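Local coordinates for N-acetylneuraminic acid (Sialic acid) synthetase (Leptospira borgpetersenii serovar Hardjo-bovis, PDB 6NCS), which probably catalyses the metal-dependent condensation of phosphoenolpyruvate with N-acylmannosamine or its 6-phosphate to give sialic acid or its 9-phosphate, at residues F60-S65 with V110-M115; I205-H210 with E226-H231. All blocks are in the same frame, centred on the assembly; numbering follows the deposited sequence.

How the contacts relate
Both contacts draw on the parallel strands of this TIM-barrel-type fold of the NeuB family, and they follow one another along the chain. Contact 1 comes first: the end of strand 57-62 meets the start of helix 110-118, which follows the neighbouring strand 102-107. Contact 2 pairs strands 205-209 and 227-231, two later strands of the same sheet, with strand 27-33 lying between strand 227-231 and strand 57-62. The centres of the two contacts are about 21 Å apart, and their nearest atoms about 5 Å. Contact 2 carries His-210 and His-231, two of the manganese ligands, while Tyr-63 of contact 1 keeps its side chain about 12 Å from that ion. One contact thus ties strand to helix; the other brings two histidines to the metal.

Contact 1: residues F60-S65 with V110-M115; sequences FQAYNS and VPNLNM
Ala-62, the last residue of strand 57-62, comes closest to Asn-112 in the first turn of helix 110-118, their CA atoms 5.8 Å apart. The carboxamide of Asn-112 lies over the peptide group that joins Ala-62 to Tyr-63, the two planes only about 8° from parallel. Their carbonyls run in roughly opposite directions: CG of Asn-112 is 3.4 Å from O of Ala-62, and OD1 of Asn-112 is 3.5 Å from C of Ala-62. Antiparallel carbonyl dipoles of this kind should attract each other modestly. OD1 of Asn-112 also rests 3.4 Å from the methyl CB of Ala-62, a side chain small enough to let the flat group settle against the backbone. At the other end of the amide, ND2 of Asn-112 passes 3.6 Å from CA of Tyr-63 and gives a hydrogen bond of 3.1 Å to water 1, which in turn makes a weak one to O of Tyr-63.

One helical turn on, Met-115 sends CG anti to its backbone N (chi1 174°), then folds at the next two torsions, bringing its methyl CE to 4.1 Å from CB of Ala-62. The flexible thioether suits this bend, and Phe-89 of helix 86-98 touches both residues. Asn-64 turns its polar end elsewhere, capping the next helix through OD1 to N of Glu-67. The contact is small: amide-peptide stacking, one apolar touch and a partly weak water bridge, so van der Waals and dipolar forces carry more of it than direct polar bonds do.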
loop_
_atom_site.group_PDB
_atom_site.type_symbol
_atom_site.label_atom_id
_atom_site.label_comp_id
_atom_site.label_asym_id
_atom_site.label_seq_id
_atom_site.Cartn_x
_atom_site.Cartn_y
_atom_site.Cartn_z
ATOM N N PHE A 60 14.208 -23.629 -2.091
ATOM C CA PHE A 60 13.864 -25.019 -1.798
ATOM C C PHE A 60 13.890 -25.219 -0.280
ATOM O O PHE A 60 14.107 -24.274 0.481
ATOM C CB PHE A 60 14.806 -25.974 -2.559
ATOM C CG PHE A 60 14.593 -25.961 -4.060
ATOM C CD1 PHE A 60 13.744 -26.879 -4.663
ATOM C CD2 PHE A 60 15.215 -25.010 -4.860
ATOM C CE1 PHE A 60 13.522 -26.859 -6.046
ATOM C CE2 PHE A 60 15.004 -24.978 -6.240
ATOM C CZ PHE A 60 14.160 -25.908 -6.833
ATOM N N GLN A 61 13.614 -26.440 0.175
ATOM C CA GLN A 61 13.595 -26.752 1.603
ATOM C C GLN A 61 14.541 -27.909 1.881
ATOM O O GLN A 61 14.497 -28.926 1.183
ATOM C CB GLN A 61 12.185 -27.105 2.096
ATOM C CG GLN A 61 11.230 -25.911 2.016
ATOM C CD GLN A 61 9.822 -26.226 2.481
ATOM O OE1 GLN A 61 9.573 -27.239 3.130
ATOM N NE2 GLN A 61 8.882 -25.353 2.124
ATOM N N ALA A 62 15.373 -27.750 2.911
ATOM C CA ALA A 62 16.398 -28.725 3.287
ATOM C C ALA A 62 16.093 -29.217 4.698
ATOM O O ALA A 62 16.290 -28.483 5.676
ATOM C CB ALA A 62 17.792 -28.100 3.208
ATOM N N TYR A 63 15.616 -30.458 4.813
ATOM C CA TYR A 63 15.058 -30.903 6.082
ATOM C C TYR A 63 15.176 -32.411 6.196
ATOM O O TYR A 63 15.364 -33.120 5.201
ATOM C CB TYR A 63 13.579 -30.506 6.217
ATOM C CG TYR A 63 12.742 -31.174 5.155
ATOM C CD1 TYR A 63 12.719 -30.683 3.856
ATOM C CD2 TYR A 63 12.012 -32.323 5.436
ATOM C CE1 TYR A 63 11.988 -31.322 2.865
ATOM C CE2 TYR A 63 11.277 -32.961 4.455
ATOM C CZ TYR A 63 11.266 -32.451 3.175
ATOM O OH TYR A 63 10.539 -33.088 2.196
ATOM N N ASN A 64 15.058 -32.885 7.430
ATOM C CA ASN A 64 14.805 -34.288 7.730
ATOM C C ASN A 64 13.369 -34.410 8.225
ATOM O O ASN A 64 12.968 -33.699 9.155
ATOM C CB ASN A 64 15.791 -34.807 8.779
ATOM C CG ASN A 64 15.433 -36.194 9.284
ATOM O OD1 ASN A 64 14.817 -36.343 10.338
ATOM N ND2 ASN A 64 15.825 -37.219 8.528
ATOM N N SER A 65 12.592 -35.294 7.590
ATOM C CA SER A 65 11.159 -35.381 7.870
ATOM C C SER A 65 10.885 -35.660 9.344
ATOM O O SER A 65 10.039 -35.001 9.964
ATOM C CB SER A 65 10.524 -36.469 7.002
ATOM O OG SER A 65 10.699 -36.184 5.622
ATOM N N VAL A 110 20.409 -27.824 11.943
ATOM C CA VAL A 110 21.783 -27.346 11.814
ATOM C C VAL A 110 22.563 -28.178 10.795
ATOM O O VAL A 110 23.337 -27.600 10.016
ATOM C CB VAL A 110 22.476 -27.318 13.187
ATOM C CG1 VAL A 110 23.974 -27.120 13.036
ATOM C CG2 VAL A 110 21.872 -26.201 14.042
ATOM N N PRO A 111 22.417 -29.513 10.741
ATOM C CA PRO A 111 23.134 -30.255 9.686
ATOM C C PRO A 111 22.788 -29.787 8.289
ATOM O O PRO A 111 23.681 -29.680 7.438
ATOM C CB PRO A 111 22.704 -31.709 9.927
ATOM C CG PRO A 111 22.461 -31.761 11.393
ATOM C CD PRO A 111 21.804 -30.439 11.714
ATOM N N ASN A 112 21.512 -29.491 8.028
ATOM C CA ASN A 112 21.132 -28.997 6.709
ATOM C C ASN A 112 21.660 -27.586 6.470
ATOM O O ASN A 112 22.076 -27.257 5.354
ATOM C CB ASN A 112 19.609 -29.045 6.543
ATOM C CG ASN A 112 19.125 -30.388 6.032
ATOM O OD1 ASN A 112 19.255 -30.694 4.842
ATOM N ND2 ASN A 112 18.583 -31.206 6.924
ATOM N N LEU A 113 21.651 -26.735 7.498
ATOM C CA LEU A 113 22.238 -25.406 7.359
ATOM C C LEU A 113 23.714 -25.497 7.003
ATOM O O LEU A 113 24.193 -24.782 6.116
ATOM C CB LEU A 113 22.042 -24.605 8.651
ATOM C CG LEU A 113 22.431 -23.119 8.666
ATOM C CD1 LEU A 113 21.599 -22.377 9.698
ATOM C CD2 LEU A 113 23.905 -22.923 8.975
ATOM N N ASN A 114 24.462 -26.354 7.711
ATOM C CA ASN A 114 25.883 -26.512 7.418
ATOM C C ASN A 114 26.092 -26.980 5.986
ATOM O O ASN A 114 27.018 -26.525 5.302
ATOM C CB ASN A 114 26.523 -27.504 8.391
ATOM C CG ASN A 114 26.622 -26.960 9.800
ATOM O OD1 ASN A 114 26.567 -25.754 10.011
ATOM N ND2 ASN A 114 26.789 -27.856 10.778
ATOM N N MET A 115 25.236 -27.891 5.516
ATOM C CA MET A 115 25.356 -28.385 4.150
ATOM C C MET A 115 25.128 -27.263 3.150
ATOM O O MET A 115 25.844 -27.154 2.149
ATOM C CB MET A 115 24.367 -29.529 3.920
ATOM C CG MET A 115 24.299 -30.038 2.486
ATOM S SD MET A 115 23.143 -29.151 1.416
ATOM C CE MET A 115 21.598 -29.340 2.320
HETATM O O HOH W 1 18.195 -34.123 6.007
#

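Contact 2: residues I205-H210 with E226-H231; sequences IGYSDH and EIIEKH. With MN (manganese (II) ion), chain C.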
loop_
_atom_site.group_PDB
_atom_site.type_symbol
_atom_site.label_atom_id
_atom_site.label_comp_id
_atom_site.label_asym_id
_atom_site.label_seq_id
_atom_site.Cartn_x
_atom_site.Cartn_y
_atom_site.Cartn_z
ATOM N N ILE A 205 12.103 -4.934 5.032
ATOM C CA ILE A 205 10.909 -5.678 5.422
ATOM C C ILE A 205 10.183 -6.106 4.156
ATOM O O ILE A 205 10.014 -5.303 3.231
ATOM C CB ILE A 205 9.966 -4.827 6.302
ATOM C CG1 ILE A 205 10.717 -4.255 7.508
ATOM C CG2 ILE A 205 8.759 -5.656 6.741
ATOM C CD1 ILE A 205 11.291 -5.320 8.405
ATOM N N GLY A 206 9.739 -7.360 4.119
ATOM C CA GLY A 206 8.945 -7.802 2.996
ATOM C C GLY A 206 7.746 -8.618 3.430
ATOM O O GLY A 206 7.253 -8.464 4.553
ATOM N N TYR A 207 7.292 -9.512 2.564
ATOM C CA TYR A 207 6.051 -10.238 2.795
ATOM C C TYR A 207 6.141 -11.615 2.155
ATOM O O TYR A 207 6.538 -11.734 0.989
ATOM C CB TYR A 207 4.855 -9.460 2.221
ATOM C CG TYR A 207 3.559 -10.250 2.287
ATOM C CD1 TYR A 207 2.982 -10.572 3.516
ATOM C CD2 TYR A 207 2.950 -10.722 1.129
ATOM C CE1 TYR A 207 1.819 -11.318 3.584
ATOM C CE2 TYR A 207 1.784 -11.464 1.192
ATOM C CZ TYR A 207 1.234 -11.766 2.418
ATOM O OH TYR A 207 0.086 -12.524 2.484
ATOM N N SER A 208 5.762 -12.646 2.911
ATOM C CA SER A 208 5.666 -14.010 2.410
ATOM C C SER A 208 4.198 -14.418 2.343
ATOM O O SER A 208 3.486 -14.332 3.346
ATOM C CB SER A 208 6.452 -14.974 3.310
ATOM O OG SER A 208 6.378 -16.289 2.794
ATOM N N ASP A 209 3.744 -14.858 1.172
ATOM C CA ASP A 209 2.324 -15.089 0.940
ATOM C C ASP A 209 1.945 -16.555 1.067
ATOM O O ASP A 209 2.681 -17.449 0.624
ATOM C CB ASP A 209 1.898 -14.605 -0.445
ATOM C CG ASP A 209 0.388 -14.629 -0.619
ATOM O OD1 ASP A 209 -0.306 -13.881 0.103
ATOM O OD2 ASP A 209 -0.111 -15.395 -1.464
ATOM N N HIS A 210 0.755 -16.794 1.627
ATOM C CA HIS A 210 0.155 -18.125 1.659
ATOM C C HIS A 210 -1.302 -18.072 1.211
ATOM O O HIS A 210 -2.122 -18.906 1.611
ATOM C CB HIS A 210 0.305 -18.748 3.044
ATOM C CG HIS A 210 1.732 -18.991 3.407
ATOM N ND1 HIS A 210 2.474 -18.101 4.153
ATOM C CD2 HIS A 210 2.583 -19.983 3.048
ATOM C CE1 HIS A 210 3.708 -18.557 4.278
ATOM N NE2 HIS A 210 3.800 -19.697 3.615
ATOM N N GLU A 226 9.385 -4.900 0.492
ATOM C CA GLU A 226 10.588 -4.799 -0.325
ATOM C C GLU A 226 11.066 -6.152 -0.827
ATOM O O GLU A 226 11.990 -6.212 -1.654
ATOM C CB GLU A 226 11.695 -4.110 0.482
ATOM C CG GLU A 226 11.200 -2.848 1.190
ATOM C CD GLU A 226 12.256 -2.191 2.057
ATOM O OE1 GLU A 226 12.145 -2.263 3.306
ATOM O OE2 GLU A 226 13.199 -1.607 1.485
ATOM N N ILE A 227 10.467 -7.230 -0.340
ATOM C CA ILE A 227 10.734 -8.593 -0.764
ATOM C C ILE A 227 9.375 -9.267 -0.813
ATOM O O ILE A 227 8.530 -9.007 0.049
ATOM C CB ILE A 227 11.667 -9.337 0.220
ATOM C CG1 ILE A 227 13.005 -8.618 0.384
ATOM C CG2 ILE A 227 11.887 -10.784 -0.230
ATOM C CD1 ILE A 227 13.020 -7.562 1.518
ATOM N N ILE A 228 9.148 -10.104 -1.823
ATOM C CA ILE A 228 7.924 -10.895 -1.916
ATOM C C ILE A 228 8.318 -12.350 -2.082
ATOM O O ILE A 228 9.125 -12.682 -2.963
ATOM C CB ILE A 228 7.025 -10.457 -3.087
ATOM C CG1 ILE A 228 6.460 -9.055 -2.847
ATOM C CG2 ILE A 228 5.896 -11.468 -3.293
ATOM C CD1 ILE A 228 5.369 -9.012 -1.751
ATOM N N GLU A 229 7.743 -13.215 -1.247
ATOM C CA GLU A 229 7.884 -14.655 -1.387
ATOM C C GLU A 229 6.512 -15.235 -1.710
ATOM O O GLU A 229 5.520 -14.880 -1.067
ATOM C CB GLU A 229 8.453 -15.279 -0.106
ATOM C CG GLU A 229 8.714 -16.765 -0.227
ATOM C CD GLU A 229 9.300 -17.354 1.041
ATOM O OE1 GLU A 229 8.622 -18.172 1.691
ATOM O OE2 GLU A 229 10.437 -16.991 1.393
ATOM N N LYS A 230 6.453 -16.103 -2.715
ATOM C CA LYS A 230 5.194 -16.687 -3.164
ATOM C C LYS A 230 5.429 -18.147 -3.504
ATOM O O LYS A 230 6.373 -18.462 -4.233
ATOM C CB LYS A 230 4.656 -15.923 -4.388
ATOM C CG LYS A 230 3.426 -16.525 -5.057
ATOM C CD LYS A 230 2.173 -16.379 -4.208
ATOM C CE LYS A 230 1.056 -17.294 -4.724
ATOM N NZ LYS A 230 -0.155 -17.243 -3.830
ATOM N N HIS A 231 4.596 -19.042 -2.970
ATOM C CA HIS A 231 4.746 -20.449 -3.321
ATOM C C HIS A 231 4.507 -20.641 -4.812
ATOM O O HIS A 231 3.745 -19.904 -5.446
ATOM C CB HIS A 231 3.784 -21.326 -2.522
ATOM C CG HIS A 231 4.200 -21.528 -1.099
ATOM N ND1 HIS A 231 4.594 -22.753 -0.609
ATOM C CD2 HIS A 231 4.294 -20.658 -0.066
ATOM C CE1 HIS A 231 4.911 -22.633 0.669
ATOM N NE2 HIS A 231 4.735 -21.372 1.023
HETATM MN MN MN C . 5.516 -20.819 3.022
HETATM O O HOH W 2 5.323 -17.738 0.375
HETATM O O HOH W 3 1.815 -18.626 -1.835
HETATM O O HOH W 4 6.530 -19.450 2.051
#
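Glu-229 runs alongside Ser-208 on the neighbouring strand. Its CB lies 3.7 Å from OG of Ser-208; CG, anti to the backbone N (chi1 -176°), and then CD stay beside that hydroxyl; OE1 ends 3.1 Å from it. OE1 also accepts a hydrogen bond from water 4, a manganese ligand, while OE2 forms a salt bridge with Lys-125. The long, extended side chain carries its carboxylate to this second-shell place, where it could orient the water and might offset some of the metal's charge. Strands 205-209 and 227-231, linked in the chain by helix 215-222, form a beta-alpha-beta unit of the TIM-type barrel and pair in parallel. Tyr-207 N donates to O of Ile-227, and O of Tyr-207 accepts from N of Glu-229. On the face opposite Glu-229, NZ of Lys-230 makes a 3.0 Å salt bridge to OD2 of Asp-209 and also bonds to O of Gly-213; OD2 of Asp-209 has a second hydrogen bond with OG of Ser-211. At the C-terminal ends of the strands, NE2 of His-210 and NE2 of His-231 bind manganese at 2.1 and 2.2 Å; water 4 and three atoms from elsewhere complete the shell.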